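Local coordinates for protein sulfoquinovosidase (Escherichia coli, PDB 5AEG) that hydrolyses sulfoquinovosyl diacylglycerides and simpler sulfoquinovosides such as sulfoquinovosyl glycerol, releasing sulfoquinovose for degradation as a source of carbon and sulfur, at residues S485-A490 / C525-F530; P250-D255 / Q329-I334. All blocks are in the same frame, centred on the assembly; numbering follows the deposited sequence.

Contact 1: residues S485-A490 / C525-F530; sequences SVVPAA and CDFSAF
F527 meets V486 and V487 with the far corner of its ring, joining two successive helices on the outside of the (beta/alpha)8 barrel of this family 31 glycoside hydrolase. Helix 486-495 follows strand 468-469, helix 518-528 follows strand 501-505, and the backbones stay well separated: the closest CA pair, V487 CA and F527 CA, is 9.9 Å apart. The phenylalanine spans that gap. Its CG is anti to the backbone N (chi1 169°), which sends the ring away from its own helix with CZ leading. V486 meets this ring at the edge, its CB lying in the ring plane 3.7 Å from F527 CE2. Its CG1 stays near the same plane, so the valine borders the rim and does not cover a face. V487 approaches obliquely through one methyl, CG2, the branch beside its backbone N. All three residues are buried, and the 115 Å² enclosed between the segments is apolar in character. Y607 of strand 607-609 touches both V487 and F527, while V486 also rests on H501 and S503 of strand 501-505, the strand that connects the two helices. D472, the probable proton donor, is about 10 Å from V486, side chain to side chain. At the ring corner, F527 CZ is 3.7 Å from V486 CG1 and 3.9 Å from V487 CG2.

Contact 2: residues P250-D255 / Q329-I334; sequences PDWIYD and QFLAYI
The indole of W252 carries an aliphatic group on each face: CG of Q329 over one, and CD1 of its own neighbour I253 over the other. Q329 CG sits 3.6 Å from the centroid of the six-membered ring of W252, only 12° off the ring normal, which identifies a CH-pi contact centred on the face. On the other side, I253 CD1 lies 3.6 Å above the plane of the W252 ring and is displaced toward the rim. Q329 bends at chi2 (-70°), laying its amide near the indole with the two planes 27° apart; the closest approach of the amide carbon is Q329 CD to W252 CE2 at 4.2 Å. L331 adds a looser, oblique touch, its CD1 4.3 Å from W252 CH2. The indole nitrogen of W252 is tied elsewhere, NE1 donating a hydrogen bond to the carbonyl O of E449, which, together with the two covered faces, probably holds the ring in this rotation. Replacing W252 by an alanine would probably leave the CG of Q329 without its aromatic face, the carbonyl of E449 without this donor, and a gap between I253 and Q329. Q329 begins strand 329-334, whose later residue Y333 bonds through OH to the nucleophile D405; W252 therefore packs at the strand end remote from the catalytic residues. The arrangement is that of a TIM barrel in which the segment leading into the first strand, 257-260, packs against the N-terminal end of the third.

Following the chain from the N terminus, segment 250-255 precedes barrel strand 257-260; strand 282-286 comes next, and contact 2 closes a loop of 73 intervening residues when the chain arrives at strand 329-334. Strands 401-404, 451-454 and 468-469 follow before contact 1 opens at 485-490. It closes at 525-530 after 34 residues, a loop that includes strand 501-505. The two loops are in series, neither nested nor crossed. Contact 2 ties the entry segment to a strand of the barrel, whereas contact 1 joins two outer helices. Their centres are about 19 Å apart and their nearest atoms about 9 Å, so they do not touch.

Contact 1: residues S485-A490 / C525-F530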
# COMPACT_ATOMS: atom_id res chain seq x y z
N SER A 485 -12.37 -4.71 -1.02
CA SER A 485 -11.54 -3.54 -1.18
C SER A 485 -10.04 -3.91 -1.26
O SER A 485 -9.19 -3.10 -1.72
CB SER A 485 -11.89 -2.51 -0.04
OG SER A 485 -11.33 -2.97 1.19
N VAL A 486 -9.68 -5.10 -0.76
CA VAL A 486 -8.30 -5.55 -0.82
C VAL A 486 -7.81 -5.75 -2.29
O VAL A 486 -6.61 -5.58 -2.59
CB VAL A 486 -8.10 -6.85 0.02
CG1 VAL A 486 -6.67 -7.32 -0.08
CG2 VAL A 486 -8.54 -6.64 1.50
N VAL A 487 -8.72 -6.16 -3.17
CA VAL A 487 -8.31 -6.41 -4.55
C VAL A 487 -7.87 -5.16 -5.36
O VAL A 487 -6.77 -5.15 -5.85
CB VAL A 487 -9.33 -7.24 -5.33
CG1 VAL A 487 -8.76 -7.65 -6.67
CG2 VAL A 487 -9.68 -8.52 -4.55
N PRO A 488 -8.66 -4.07 -5.39
CA PRO A 488 -8.11 -2.84 -5.96
C PRO A 488 -6.88 -2.35 -5.24
O PRO A 488 -5.98 -1.83 -5.89
CB PRO A 488 -9.26 -1.83 -5.93
CG PRO A 488 -10.31 -2.43 -5.09
CD PRO A 488 -10.07 -3.94 -5.06
N ALA A 489 -6.76 -2.60 -3.93
CA ALA A 489 -5.55 -2.24 -3.20
C ALA A 489 -4.32 -2.97 -3.73
O ALA A 489 -3.24 -2.38 -3.96
CB ALA A 489 -5.80 -2.46 -1.72
N ALA A 490 -4.44 -4.28 -3.96
CA ALA A 490 -3.34 -5.04 -4.54
C ALA A 490 -2.98 -4.57 -5.98
O ALA A 490 -1.81 -4.46 -6.32
CB ALA A 490 -3.70 -6.49 -4.63
N CYS A 525 -10.15 -16.54 4.38
CA CYS A 525 -9.12 -17.54 4.32
C CYS A 525 -9.01 -18.07 2.88
O CYS A 525 -7.93 -18.32 2.40
CB CYS A 525 -9.42 -18.70 5.31
SG CYS A 525 -8.04 -19.86 5.43
N ASP A 526 -10.15 -18.30 2.22
CA ASP A 526 -10.13 -18.78 0.81
C ASP A 526 -9.38 -17.80 -0.13
O ASP A 526 -8.74 -18.20 -1.11
CB ASP A 526 -11.53 -18.96 0.30
CG ASP A 526 -12.26 -20.21 0.83
OD1 ASP A 526 -11.63 -20.98 1.62
OD2 ASP A 526 -13.49 -20.30 0.46
N PHE A 527 -9.57 -16.51 0.12
CA PHE A 527 -8.92 -15.47 -0.67
C PHE A 527 -7.42 -15.47 -0.42
O PHE A 527 -6.60 -15.60 -1.36
CB PHE A 527 -9.60 -14.13 -0.29
CG PHE A 527 -8.91 -12.86 -0.79
CD1 PHE A 527 -8.18 -12.79 -1.95
CD2 PHE A 527 -9.06 -11.69 -0.04
CE1 PHE A 527 -7.63 -11.57 -2.35
CE2 PHE A 527 -8.61 -10.47 -0.50
CZ PHE A 527 -7.87 -10.40 -1.63
N SER A 528 -7.02 -15.39 0.86
CA SER A 528 -5.65 -15.30 1.22
C SER A 528 -4.74 -16.48 0.82
O SER A 528 -3.54 -16.30 0.56
CB SER A 528 -5.46 -14.94 2.73
OG SER A 528 -6.00 -13.64 2.99
N ALA A 529 -5.32 -17.66 0.70
CA ALA A 529 -4.59 -18.83 0.21
C ALA A 529 -4.15 -18.67 -1.26
O ALA A 529 -3.28 -19.42 -1.69
CB ALA A 529 -5.49 -20.06 0.32
N PHE A 530 -4.75 -17.71 -1.98
CA PHE A 530 -4.33 -17.29 -3.33
C PHE A 530 -3.64 -15.96 -3.43
O PHE A 530 -3.92 -15.15 -4.33
CB PHE A 530 -5.54 -17.46 -4.27
CG PHE A 530 -5.91 -18.92 -4.43
CD1 PHE A 530 -5.30 -19.70 -5.41
CD2 PHE A 530 -6.80 -19.52 -3.59
CE1 PHE A 530 -5.61 -21.03 -5.60
CE2 PHE A 530 -7.10 -20.88 -3.73
CZ PHE A 530 -6.53 -21.63 -4.78

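Contact 2: residues P250-D255 / Q329-I334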
# COMPACT_ATOMS: atom_id res chain seq x y z
N PRO A 250 11.50 -14.63 2.15
CA PRO A 250 12.10 -15.83 2.73
C PRO A 250 11.34 -17.04 2.40
O PRO A 250 10.08 -16.98 2.32
CB PRO A 250 12.08 -15.58 4.21
CG PRO A 250 11.98 -14.08 4.36
CD PRO A 250 11.25 -13.58 3.15
N ASP A 251 12.06 -18.15 2.28
CA ASP A 251 11.48 -19.44 1.90
C ASP A 251 10.36 -19.90 2.82
O ASP A 251 9.45 -20.57 2.41
CB ASP A 251 12.55 -20.54 1.81
CG ASP A 251 12.05 -21.76 1.02
OD1 ASP A 251 11.74 -21.58 -0.18
OD2 ASP A 251 11.80 -22.81 1.63
N TRP A 252 10.44 -19.51 4.09
CA TRP A 252 9.51 -20.00 5.09
C TRP A 252 8.09 -19.33 4.98
O TRP A 252 7.08 -19.85 5.53
CB TRP A 252 10.11 -19.88 6.51
CG TRP A 252 10.51 -18.48 6.89
CD1 TRP A 252 11.75 -17.96 6.81
CD2 TRP A 252 9.67 -17.45 7.43
NE1 TRP A 252 11.75 -16.69 7.29
CE2 TRP A 252 10.48 -16.34 7.66
CE3 TRP A 252 8.30 -17.38 7.81
CZ2 TRP A 252 10.01 -15.16 8.19
CZ3 TRP A 252 7.81 -16.21 8.35
CH2 TRP A 252 8.66 -15.11 8.56
N ILE A 253 8.01 -18.21 4.28
CA ILE A 253 6.70 -17.54 4.01
C ILE A 253 5.70 -18.45 3.31
O ILE A 253 4.52 -18.43 3.62
CB ILE A 253 6.86 -16.23 3.20
CG1 ILE A 253 7.67 -15.21 4.02
CG2 ILE A 253 5.47 -15.65 2.90
CD1 ILE A 253 6.95 -14.58 5.21
N TYR A 254 6.22 -19.35 2.48
CA TYR A 254 5.40 -20.26 1.73
C TYR A 254 4.93 -21.50 2.50
O TYR A 254 4.15 -22.32 1.95
CB TYR A 254 6.18 -20.73 0.48
CG TYR A 254 6.74 -19.62 -0.32
CD1 TYR A 254 5.96 -18.87 -1.13
CD2 TYR A 254 8.09 -19.35 -0.31
CE1 TYR A 254 6.49 -17.80 -1.86
CE2 TYR A 254 8.63 -18.30 -1.02
CZ TYR A 254 7.80 -17.53 -1.80
OH TYR A 254 8.33 -16.50 -2.47
N ASP A 255 5.39 -21.66 3.74
CA ASP A 255 5.22 -22.92 4.44
C ASP A 255 3.97 -23.01 5.31
O ASP A 255 3.71 -24.07 5.96
CB ASP A 255 6.46 -23.27 5.23
CG ASP A 255 7.64 -23.50 4.36
OD1 ASP A 255 7.53 -23.77 3.16
OD2 ASP A 255 8.72 -23.37 4.89
N GLN A 329 8.39 -19.56 12.97
CA GLN A 329 9.02 -18.25 13.20
C GLN A 329 8.19 -17.41 14.17
O GLN A 329 6.97 -17.64 14.33
CB GLN A 329 9.13 -17.53 11.86
CG GLN A 329 10.15 -18.14 10.91
CD GLN A 329 11.59 -17.92 11.38
OE1 GLN A 329 11.92 -16.91 11.94
NE2 GLN A 329 12.39 -18.90 11.24
N PHE A 330 8.85 -16.45 14.84
CA PHE A 330 8.15 -15.55 15.74
C PHE A 330 8.23 -14.16 15.16
O PHE A 330 9.33 -13.67 14.78
CB PHE A 330 8.79 -15.49 17.17
CG PHE A 330 8.04 -14.60 18.09
CD1 PHE A 330 6.82 -15.00 18.59
CD2 PHE A 330 8.50 -13.35 18.38
CE1 PHE A 330 6.10 -14.16 19.42
CE2 PHE A 330 7.76 -12.50 19.21
CZ PHE A 330 6.57 -12.90 19.70
N LEU A 331 7.08 -13.53 15.08
CA LEU A 331 6.99 -12.17 14.52
C LEU A 331 6.41 -11.19 15.51
O LEU A 331 5.46 -11.49 16.25
CB LEU A 331 6.17 -12.15 13.22
CG LEU A 331 6.68 -12.89 12.00
CD1 LEU A 331 6.32 -14.35 12.05
CD2 LEU A 331 6.11 -12.30 10.71
N ALA A 332 6.92 -9.98 15.51
CA ALA A 332 6.55 -8.97 16.52
C ALA A 332 5.98 -7.71 15.91
O ALA A 332 5.35 -7.80 14.90
CB ALA A 332 7.76 -8.73 17.44
N TYR A 333 6.13 -6.55 16.54
CA TYR A 333 5.47 -5.33 16.15
C TYR A 333 6.34 -4.16 16.58
O TYR A 333 6.88 -4.15 17.73
CB TYR A 333 4.09 -5.22 16.83
CG TYR A 333 3.35 -3.95 16.60
CD1 TYR A 333 3.67 -2.77 17.32
CD2 TYR A 333 2.28 -3.88 15.74
CE1 TYR A 333 3.00 -1.59 17.06
CE2 TYR A 333 1.59 -2.69 15.50
CZ TYR A 333 1.97 -1.54 16.16
OH TYR A 333 1.31 -0.39 15.97
N ILE A 334 6.38 -3.13 15.72
CA ILE A 334 7.03 -1.87 16.01
C ILE A 334 6.36 -0.75 15.20
O ILE A 334 5.78 -1.01 14.11
CB ILE A 334 8.57 -1.94 15.78
CG1 ILE A 334 9.21 -0.61 16.25
CG2 ILE A 334 8.99 -2.18 14.34
CD1 ILE A 334 10.70 -0.75 16.41